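Local coordinates for protein receptor-type adenylate cyclase gresag 4.3 (Trypanosoma brucei, PDB 1FX4) that converts ATP to cyclic AMP and diphosphate with the help of magnesium, acting through the probably cytoplasmic catalytic domain of a trypanosomal membrane protein that could be a receptor, at residues Pro6-Phe17 with Tyr154-Ala165; Ala74-Gln82 with Leu132-Thr140. All blocks are in the same frame, centred on the assembly; numbering follows the deposited sequence.

Contact 1 (Pro6-Phe17 with Tyr154-Ala165); sequences PKEPTGPVTLIF and YDYYGRTSNMAA
Tyr-156 OH donates to the carbonyl of Pro-6, with 2.7 Å between Tyr-156 OH and Pro-6 O; the hydroxyl sits 15° from the carbonyl plane, and Pro-6 O lies at the edge of the Tyr-156 ring, in its plane. The proline and tyrosine side chains cross at about a right angle, Pro-6 CD coming 3.9 Å from Tyr-156 CZ. One residue on, Lys-7 lays its methylenes over the Tyr-154 ring: Lys-7 CG stands 4.0 Å from the ring centroid in a CH-pi contact, while the ammonium leads on to the carbonyls of Ala-5 and Asn-2. Beyond this loop, strand 13-17, part of the central sheet of the class III cyclase domain, runs at 37° to helix 159-165. Val-13 CG2 and Leu-15 CD2 reach Tyr-156; the other branch of the leucine, CD1, presses on the helix backbone, 3.4 Å from Ser-161 CA. Leu-15 CB meets Ala-164 CB at 3.7 Å. Phe-17 spreads its ring along the helix: Ala-165 CB lies over one face in a CH-pi contact, 4.0 Å from the centroid, whereas Ala-164 CB touches the edge, 3.5 Å from Phe-17 CD1.

Contact 2 (Ala74-Gln82 with Leu132-Thr140); sequences AVQLAQELQ and LRVRVGIHT
Gln-82 reaches from helix 74-82 to strand 134-140 and grips its backbone. From CB the chain sets out with CG anti to the carbonyl carbon, then bends at chi2 (-64°), which folds the amide back to the strand. CB and CG serve as the spacer; CD comes within 3.8 Å of Val-134 O, and the two amide atoms then divide the work. NE2 donates to that carbonyl, with 2.8 Å between Gln-82 NE2 and Val-134 O. The bond is fairly straight, 166° at the hydrogen. The oxygen lies almost in the amide plane, whereas the nitrogen is tilted 33° from the carbonyl plane. NE2 also rests 3.7 Å from Val-136 CG2. Gln-82 OE1 lies 2.7 Å from a water that probably donates to it and that accepts from Val-134 N at 2.8 Å; Arg-222 NH1 is a second partner of OE1.

The rest is apolar. Leu-81 crosses Val-134 at about a right angle, its CD2 3.8 Å from Val-134 CB. Ala-78 CB sits between two strand residues, meeting Val-136 CG1 at 3.9 Å and Ile-138 CD1 at 3.7 Å, and the same isoleucine methyl reaches Val-75 CG2. Helix and strand run nearly antiparallel, so this row follows both: the helix packs on one face of the central sheet of the cyclase domain, where Val-176 of the neighbouring strand also touches Ala-78 and Gln-82.

In a wholly buried interface, then, one amide serves both polar groups of the Val-134 backbone, the carbonyl directly and the N-H probably through water, with NE2 donating to a carbonyl and OE1 accepting from Arg-222 NH1, which is consistent with one orientation of the amide.

Overall arrangement
Contact 1 and contact 2 have centres 16 Å apart and meet through strands 13-20 and 134-141, antiparallel neighbours in the central seven-stranded sheet. Helix 159-170 and helix 71-87 pack on opposite faces of that sheet. Along the chain, both segments of contact 2 fall between those of contact 1, so distant parts of the catalytic domain converge on one strand pair. Leu-15 N and His-139 O, 2.8 Å apart, probably form a hydrogen bond that joins the contacts directly. Magnesium lies about 10 Å from the Phe-17 side chain and about 9 Å from that of Val-134. Of its ligands, Asp-19 lies on strand 13-20 itself and Asp-62 in the turn between strands 55-60 and 63-68, so both contacts lie close to the metal site.

Contact 1 (Pro6-Phe17 with Tyr154-Ala165)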
loop_
_atom_site.group_PDB
_atom_site.type_symbol
_atom_site.label_atom_id
_atom_site.label_comp_id
_atom_site.label_asym_id
_atom_site.label_seq_id
_atom_site.Cartn_x
_atom_site.Cartn_y
_atom_site.Cartn_z
ATOM N N PRO A 6 -12.295 2.420 17.370
ATOM C CA PRO A 6 -11.847 2.809 18.716
ATOM C C PRO A 6 -11.549 4.313 18.634
ATOM O O PRO A 6 -10.810 4.755 17.752
ATOM C CB PRO A 6 -10.571 1.990 18.892
ATOM C CG PRO A 6 -10.874 0.732 18.120
ATOM C CD PRO A 6 -11.516 1.276 16.859
ATOM N N LYS A 7 -12.148 5.099 19.527
ATOM C CA LYS A 7 -12.000 6.556 19.490
ATOM C C LYS A 7 -11.393 7.221 20.712
ATOM O O LYS A 7 -11.212 8.441 20.722
ATOM C CB LYS A 7 -13.372 7.197 19.261
ATOM C CG LYS A 7 -14.134 6.630 18.099
ATOM C CD LYS A 7 -15.520 7.241 17.995
ATOM C CE LYS A 7 -16.293 6.592 16.877
ATOM N NZ LYS A 7 -16.445 5.138 17.130
ATOM N N GLU A 8 -11.083 6.445 21.739
ATOM C CA GLU A 8 -10.534 7.020 22.958
ATOM C C GLU A 8 -9.041 6.838 23.133
ATOM O O GLU A 8 -8.552 5.704 23.212
ATOM C CB GLU A 8 -11.256 6.443 24.169
ATOM C CG GLU A 8 -12.742 6.749 24.195
ATOM C CD GLU A 8 -13.436 6.190 25.429
ATOM O OE1 GLU A 8 -12.786 5.437 26.197
ATOM O OE2 GLU A 8 -14.634 6.508 25.630
ATOM N N PRO A 9 -8.288 7.951 23.187
ATOM C CA PRO A 9 -6.835 7.851 23.364
ATOM C C PRO A 9 -6.413 7.046 24.601
ATOM O O PRO A 9 -5.328 6.457 24.614
ATOM C CB PRO A 9 -6.378 9.317 23.423
ATOM C CG PRO A 9 -7.648 10.121 23.581
ATOM C CD PRO A 9 -8.687 9.332 22.864
ATOM N N THR A 10 -7.267 6.989 25.622
ATOM C CA THR A 10 -6.927 6.216 26.820
ATOM C C THR A 10 -7.296 4.742 26.699
ATOM O O THR A 10 -6.818 3.920 27.481
ATOM C CB THR A 10 -7.582 6.775 28.110
ATOM O OG1 THR A 10 -8.994 6.917 27.918
ATOM C CG2 THR A 10 -6.968 8.103 28.483
ATOM N N GLY A 11 -8.151 4.410 25.732
ATOM C CA GLY A 11 -8.562 3.025 25.558
ATOM C C GLY A 11 -7.636 2.219 24.653
ATOM O O GLY A 11 -7.352 2.641 23.526
ATOM N N PRO A 12 -7.100 1.082 25.139
ATOM C CA PRO A 12 -6.206 0.233 24.344
ATOM C C PRO A 12 -6.917 -0.213 23.081
ATOM O O PRO A 12 -8.125 -0.452 23.090
ATOM C CB PRO A 12 -5.951 -0.953 25.271
ATOM C CG PRO A 12 -5.961 -0.309 26.621
ATOM C CD PRO A 12 -7.175 0.595 26.529
ATOM N N VAL A 13 -6.171 -0.294 21.991
ATOM C CA VAL A 13 -6.737 -0.707 20.718
ATOM C C VAL A 13 -6.077 -2.010 20.267
ATOM O O VAL A 13 -4.899 -2.234 20.522
ATOM C CB VAL A 13 -6.479 0.359 19.634
ATOM C CG1 VAL A 13 -7.036 -0.106 18.290
ATOM C CG2 VAL A 13 -7.121 1.701 20.034
ATOM N N THR A 14 -6.864 -2.894 19.666
ATOM C CA THR A 14 -6.305 -4.131 19.141
ATOM C C THR A 14 -6.282 -3.950 17.636
ATOM O O THR A 14 -7.308 -3.654 17.009
ATOM C CB THR A 14 -7.141 -5.375 19.499
ATOM O OG1 THR A 14 -7.185 -5.517 20.923
ATOM C CG2 THR A 14 -6.492 -6.630 18.914
ATOM N N LEU A 15 -5.090 -4.071 17.071
ATOM C CA LEU A 15 -4.932 -3.919 15.647
ATOM C C LEU A 15 -4.627 -5.258 15.013
ATOM O O LEU A 15 -3.909 -6.075 15.583
ATOM C CB LEU A 15 -3.799 -2.940 15.346
ATOM C CG LEU A 15 -4.074 -1.507 15.788
ATOM C CD1 LEU A 15 -2.818 -0.688 15.534
ATOM C CD2 LEU A 15 -5.259 -0.944 15.009
ATOM N N ILE A 16 -5.210 -5.478 13.843
ATOM C CA ILE A 16 -4.990 -6.696 13.081
ATOM C C ILE A 16 -4.471 -6.285 11.714
ATOM O O ILE A 16 -5.062 -5.417 11.064
ATOM C CB ILE A 16 -6.300 -7.460 12.804
ATOM C CG1 ILE A 16 -7.036 -7.788 14.100
ATOM C CG2 ILE A 16 -5.990 -8.741 12.007
ATOM C CD1 ILE A 16 -8.456 -8.293 13.848
ATOM N N PHE A 17 -3.332 -6.835 11.313
ATOM C CA PHE A 17 -2.814 -6.577 9.979
ATOM C C PHE A 17 -2.852 -7.904 9.228
ATOM O O PHE A 17 -2.540 -8.946 9.791
ATOM C CB PHE A 17 -1.374 -6.034 10.006
ATOM C CG PHE A 17 -1.295 -4.544 10.200
ATOM C CD1 PHE A 17 -1.284 -4.005 11.472
ATOM C CD2 PHE A 17 -1.222 -3.688 9.105
ATOM C CE1 PHE A 17 -1.194 -2.625 11.655
ATOM C CE2 PHE A 17 -1.132 -2.303 9.287
ATOM C CZ PHE A 17 -1.117 -1.781 10.565
ATOM N N TYR A 154 -11.050 7.006 10.907
ATOM C CA TYR A 154 -10.091 7.010 12.004
ATOM C C TYR A 154 -8.874 6.202 11.605
ATOM O O TYR A 154 -9.000 5.208 10.897
ATOM C CB TYR A 154 -10.698 6.387 13.265
ATOM C CG TYR A 154 -11.658 7.284 14.008
ATOM C CD1 TYR A 154 -12.995 7.366 13.634
ATOM C CD2 TYR A 154 -11.221 8.051 15.088
ATOM C CE1 TYR A 154 -13.884 8.194 14.321
ATOM C CE2 TYR A 154 -12.093 8.881 15.781
ATOM C CZ TYR A 154 -13.420 8.949 15.393
ATOM O OH TYR A 154 -14.273 9.771 16.076
ATOM N N ASP A 155 -7.700 6.660 12.020
ATOM C CA ASP A 155 -6.462 5.948 11.744
ATOM C C ASP A 155 -5.700 5.824 13.061
ATOM O O ASP A 155 -5.991 6.526 14.040
ATOM C CB ASP A 155 -5.609 6.646 10.693
ATOM C CG ASP A 155 -4.668 5.680 9.957
ATOM O OD1 ASP A 155 -4.214 6.043 8.854
ATOM O OD2 ASP A 155 -4.378 4.562 10.459
ATOM N N TYR A 156 -4.746 4.907 13.084
ATOM C CA TYR A 156 -3.976 4.622 14.278
ATOM C C TYR A 156 -2.491 4.598 13.964
ATOM O O TYR A 156 -2.032 3.823 13.133
ATOM C CB TYR A 156 -4.450 3.282 14.852
ATOM C CG TYR A 156 -5.951 3.267 15.037
ATOM C CD1 TYR A 156 -6.798 2.951 13.979
ATOM C CD2 TYR A 156 -6.525 3.676 16.234
ATOM C CE1 TYR A 156 -8.185 3.067 14.097
ATOM C CE2 TYR A 156 -7.907 3.791 16.367
ATOM C CZ TYR A 156 -8.730 3.485 15.290
ATOM O OH TYR A 156 -10.093 3.651 15.386
ATOM N N TYR A 157 -1.754 5.463 14.645
ATOM C CA TYR A 157 -0.315 5.595 14.452
ATOM C C TYR A 157 0.425 5.362 15.760
ATOM O O TYR A 157 -0.184 5.286 16.828
ATOM C CB TYR A 157 0.010 6.997 13.934
ATOM C CG TYR A 157 -0.492 7.254 12.540
ATOM C CD1 TYR A 157 -1.780 7.756 12.315
ATOM C CD2 TYR A 157 0.310 6.978 11.436
ATOM C CE1 TYR A 157 -2.255 7.969 11.020
ATOM C CE2 TYR A 157 -0.157 7.188 10.134
ATOM C CZ TYR A 157 -1.438 7.684 9.939
ATOM O OH TYR A 157 -1.898 7.885 8.659
ATOM N N GLY A 158 1.746 5.278 15.673
ATOM C CA GLY A 158 2.540 5.059 16.868
ATOM C C GLY A 158 3.135 3.672 16.907
ATOM O O GLY A 158 2.890 2.851 16.014
ATOM N N ARG A 159 3.910 3.404 17.952
ATOM C CA ARG A 159 4.569 2.115 18.107
ATOM C C ARG A 159 3.596 0.929 18.111
ATOM O O ARG A 159 3.936 -0.142 17.627
ATOM C CB ARG A 159 5.455 2.104 19.366
ATOM C CG ARG A 159 6.621 3.101 19.315
ATOM C CD ARG A 159 7.642 2.880 20.441
ATOM N NE ARG A 159 7.022 2.812 21.763
ATOM C CZ ARG A 159 6.498 3.850 22.410
ATOM N NH1 ARG A 159 6.516 5.068 21.871
ATOM N NH2 ARG A 159 5.913 3.664 23.585
ATOM N N THR A 160 2.382 1.136 18.614
ATOM C CA THR A 160 1.381 0.073 18.670
ATOM C C THR A 160 1.002 -0.409 17.279
ATOM O O THR A 160 0.945 -1.609 17.017
ATOM C CB THR A 160 0.111 0.529 19.421
ATOM O OG1 THR A 160 0.424 0.683 20.808
ATOM C CG2 THR A 160 -1.015 -0.505 19.283
ATOM N N SER A 161 0.751 0.540 16.385
ATOM C CA SER A 161 0.398 0.209 15.020
ATOM C C SER A 161 1.590 -0.457 14.335
ATOM O O SER A 161 1.428 -1.456 13.637
ATOM C CB SER A 161 -0.021 1.475 14.273
ATOM O OG SER A 161 -0.334 1.179 12.936
ATOM N N ASN A 162 2.789 0.076 14.574
ATOM C CA ASN A 162 4.008 -0.469 13.970
ATOM C C ASN A 162 4.298 -1.876 14.489
ATOM O O ASN A 162 4.803 -2.728 13.760
ATOM C CB ASN A 162 5.199 0.459 14.236
ATOM C CG ASN A 162 4.909 1.908 13.844
ATOM O OD1 ASN A 162 4.145 2.175 12.907
ATOM N ND2 ASN A 162 5.503 2.852 14.579
ATOM N N MET A 163 3.964 -2.120 15.753
ATOM C CA MET A 163 4.169 -3.424 16.368
ATOM C C MET A 163 3.241 -4.451 15.716
ATOM O O MET A 163 3.646 -5.577 15.431
ATOM C CB MET A 163 3.888 -3.352 17.868
ATOM C CG MET A 163 4.023 -4.671 18.582
ATOM S SD MET A 163 5.716 -5.245 18.513
ATOM C CE MET A 163 6.494 -4.046 19.624
ATOM N N ALA A 164 1.987 -4.056 15.503
ATOM C CA ALA A 164 1.007 -4.945 14.876
ATOM C C ALA A 164 1.456 -5.281 13.454
ATOM O O ALA A 164 1.376 -6.430 13.017
ATOM C CB ALA A 164 -0.354 -4.288 14.844
ATOM N N ALA A 165 1.946 -4.266 12.748
ATOM C CA ALA A 165 2.406 -4.425 11.372
ATOM C C ALA A 165 3.609 -5.354 11.281
ATOM O O ALA A 165 3.662 -6.229 10.423
ATOM C CB ALA A 165 2.729 -3.068 10.766
#

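Contact 2 (Ala74-Gln82 with Leu132-Thr140)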
loop_
_atom_site.group_PDB
_atom_site.type_symbol
_atom_site.label_atom_id
_atom_site.label_comp_id
_atom_site.label_asym_id
_atom_site.label_seq_id
_atom_site.Cartn_x
_atom_site.Cartn_y
_atom_site.Cartn_z
ATOM N N ALA A 74 -11.168 -9.425 17.988
ATOM C CA ALA A 74 -10.078 -9.409 17.009
ATOM C C ALA A 74 -9.539 -10.809 16.777
ATOM O O ALA A 74 -9.284 -11.214 15.644
ATOM C CB ALA A 74 -8.975 -8.499 17.477
ATOM N N VAL A 75 -9.391 -11.560 17.861
ATOM C CA VAL A 75 -8.887 -12.922 17.789
ATOM C C VAL A 75 -9.895 -13.842 17.105
ATOM O O VAL A 75 -9.517 -14.692 16.293
ATOM C CB VAL A 75 -8.489 -13.433 19.199
ATOM C CG1 VAL A 75 -8.088 -14.891 19.148
ATOM C CG2 VAL A 75 -7.342 -12.603 19.725
ATOM N N GLN A 76 -11.178 -13.661 17.413
ATOM C CA GLN A 76 -12.231 -14.459 16.784
ATOM C C GLN A 76 -12.228 -14.197 15.285
ATOM O O GLN A 76 -12.368 -15.121 14.483
ATOM C CB GLN A 76 -13.611 -14.068 17.305
ATOM C CG GLN A 76 -13.931 -14.502 18.712
ATOM C CD GLN A 76 -15.311 -14.011 19.121
ATOM O OE1 GLN A 76 -15.517 -12.816 19.343
ATOM N NE2 GLN A 76 -16.272 -14.921 19.167
ATOM N N LEU A 77 -12.098 -12.925 14.913
ATOM C CA LEU A 77 -12.086 -12.560 13.510
ATOM C C LEU A 77 -10.929 -13.273 12.795
ATOM O O LEU A 77 -11.127 -13.863 11.740
ATOM C CB LEU A 77 -11.976 -11.044 13.330
ATOM C CG LEU A 77 -12.037 -10.504 11.886
ATOM C CD1 LEU A 77 -12.456 -9.034 11.875
ATOM C CD2 LEU A 77 -10.679 -10.665 11.188
ATOM N N ALA A 78 -9.739 -13.219 13.383
ATOM C CA ALA A 78 -8.564 -13.853 12.780
ATOM C C ALA A 78 -8.739 -15.366 12.634
ATOM O O ALA A 78 -8.357 -15.954 11.621
ATOM C CB ALA A 78 -7.323 -13.540 13.596
ATOM N N GLN A 79 -9.319 -15.996 13.650
ATOM C CA GLN A 79 -9.533 -17.430 13.608
ATOM C C GLN A 79 -10.551 -17.779 12.539
ATOM O O GLN A 79 -10.348 -18.702 11.755
ATOM C CB GLN A 79 -9.995 -17.940 14.974
ATOM C CG GLN A 79 -10.376 -19.405 14.965
ATOM C CD GLN A 79 -10.355 -19.986 16.354
ATOM O OE1 GLN A 79 -11.388 -20.409 16.877
ATOM N NE2 GLN A 79 -9.178 -19.992 16.974
ATOM N N GLU A 80 -11.640 -17.020 12.486
ATOM C CA GLU A 80 -12.672 -17.283 11.500
ATOM C C GLU A 80 -12.155 -16.975 10.100
ATOM O O GLU A 80 -12.554 -17.613 9.130
ATOM C CB GLU A 80 -13.937 -16.479 11.797
ATOM C CG GLU A 80 -15.186 -17.122 11.226
ATOM C CD GLU A 80 -15.366 -18.573 11.690
ATOM O OE1 GLU A 80 -15.841 -19.395 10.871
ATOM O OE2 GLU A 80 -15.027 -18.890 12.861
ATOM N N LEU A 81 -11.244 -16.013 10.003
ATOM C CA LEU A 81 -10.670 -15.688 8.704
ATOM C C LEU A 81 -9.991 -16.944 8.147
ATOM O O LEU A 81 -10.297 -17.365 7.045
ATOM C CB LEU A 81 -9.677 -14.527 8.831
ATOM C CG LEU A 81 -9.093 -13.951 7.530
ATOM C CD1 LEU A 81 -8.488 -12.588 7.833
ATOM C CD2 LEU A 81 -8.042 -14.862 6.923
ATOM N N GLN A 82 -9.082 -17.550 8.911
ATOM C CA GLN A 82 -8.383 -18.741 8.432
ATOM C C GLN A 82 -9.342 -19.883 8.061
ATOM O O GLN A 82 -9.181 -20.527 6.999
ATOM C CB GLN A 82 -7.371 -19.218 9.463
ATOM C CG GLN A 82 -6.291 -18.179 9.774
ATOM C CD GLN A 82 -5.435 -17.879 8.563
ATOM O OE1 GLN A 82 -5.416 -18.650 7.604
ATOM N NE2 GLN A 82 -4.715 -16.756 8.602
ATOM N N LEU A 132 -6.215 -18.866 -1.230
ATOM C CA LEU A 132 -5.307 -17.810 -0.791
ATOM C C LEU A 132 -4.874 -17.978 0.660
ATOM O O LEU A 132 -5.691 -18.294 1.535
ATOM C CB LEU A 132 -5.955 -16.432 -0.981
ATOM C CG LEU A 132 -6.176 -15.987 -2.426
ATOM C CD1 LEU A 132 -6.906 -14.625 -2.447
ATOM C CD2 LEU A 132 -4.819 -15.894 -3.141
ATOM N N ARG A 133 -3.581 -17.804 0.916
ATOM C CA ARG A 133 -3.059 -17.920 2.274
ATOM C C ARG A 133 -2.820 -16.530 2.846
ATOM O O ARG A 133 -1.997 -15.759 2.327
ATOM C CB ARG A 133 -1.771 -18.734 2.311
ATOM C CG ARG A 133 -1.956 -20.169 1.866
ATOM C CD ARG A 133 -0.630 -20.906 1.958
ATOM N NE ARG A 133 -0.695 -22.220 1.328
ATOM C CZ ARG A 133 0.285 -23.117 1.385
ATOM N NH1 ARG A 133 1.404 -22.840 2.048
ATOM N NH2 ARG A 133 0.160 -24.276 0.746
ATOM N N VAL A 134 -3.518 -16.232 3.934
ATOM C CA VAL A 134 -3.435 -14.932 4.578
ATOM C C VAL A 134 -2.618 -14.976 5.856
ATOM O O VAL A 134 -2.835 -15.831 6.704
ATOM C CB VAL A 134 -4.876 -14.392 4.887
ATOM C CG1 VAL A 134 -4.822 -12.994 5.496
ATOM C CG2 VAL A 134 -5.695 -14.354 3.603
ATOM N N ARG A 135 -1.637 -14.089 5.973
ATOM C CA ARG A 135 -0.841 -14.011 7.188
ATOM C C ARG A 135 -1.520 -12.954 8.034
ATOM O O ARG A 135 -2.027 -11.955 7.513
ATOM C CB ARG A 135 0.614 -13.634 6.900
ATOM C CG ARG A 135 0.818 -12.254 6.386
ATOM C CD ARG A 135 2.322 -11.940 6.272
ATOM N NE ARG A 135 2.928 -12.618 5.150
ATOM C CZ ARG A 135 3.360 -12.004 4.053
ATOM N NH1 ARG A 135 3.262 -10.682 3.926
ATOM N NH2 ARG A 135 3.885 -12.719 3.077
ATOM N N VAL A 136 -1.555 -13.185 9.340
ATOM C CA VAL A 136 -2.230 -12.272 10.245
ATOM C C VAL A 136 -1.399 -11.997 11.474
ATOM O O VAL A 136 -0.845 -12.912 12.078
ATOM C CB VAL A 136 -3.608 -12.859 10.694
ATOM C CG1 VAL A 136 -4.321 -11.891 11.630
ATOM C CG2 VAL A 136 -4.469 -13.181 9.467
ATOM N N GLY A 137 -1.325 -10.726 11.841
ATOM C CA GLY A 137 -0.588 -10.330 13.022
ATOM C C GLY A 137 -1.550 -9.526 13.868
ATOM O O GLY A 137 -2.289 -8.708 13.333
ATOM N N ILE A 138 -1.508 -9.734 15.183
ATOM C CA ILE A 138 -2.407 -9.040 16.108
ATOM C C ILE A 138 -1.630 -8.476 17.291
ATOM O O ILE A 138 -0.799 -9.167 17.885
ATOM C CB ILE A 138 -3.466 -10.012 16.684
ATOM C CG1 ILE A 138 -4.232 -10.717 15.553
ATOM C CG2 ILE A 138 -4.421 -9.268 17.633
ATOM C CD1 ILE A 138 -5.154 -11.848 16.062
ATOM N N HIS A 139 -1.922 -7.227 17.643
ATOM C CA HIS A 139 -1.266 -6.589 18.778
ATOM C C HIS A 139 -2.234 -5.645 19.451
ATOM O O HIS A 139 -3.085 -5.054 18.781
ATOM C CB HIS A 139 -0.026 -5.803 18.348
ATOM C CG HIS A 139 0.686 -5.156 19.496
ATOM N ND1 HIS A 139 0.960 -3.803 19.543
ATOM C CD2 HIS A 139 1.142 -5.673 20.662
ATOM C CE1 HIS A 139 1.555 -3.520 20.689
ATOM N NE2 HIS A 139 1.679 -4.635 21.384
ATOM N N THR A 140 -2.092 -5.500 20.767
ATOM C CA THR A 140 -2.957 -4.620 21.547
ATOM C C THR A 140 -2.115 -3.595 22.300
ATOM O O THR A 140 -1.053 -3.917 22.830
ATOM C CB THR A 140 -3.785 -5.423 22.563
ATOM O OG1 THR A 140 -4.650 -6.323 21.864
ATOM C CG2 THR A 140 -4.622 -4.495 23.442
HETATM O O HOH W 1 -5.303 -18.035 5.004
#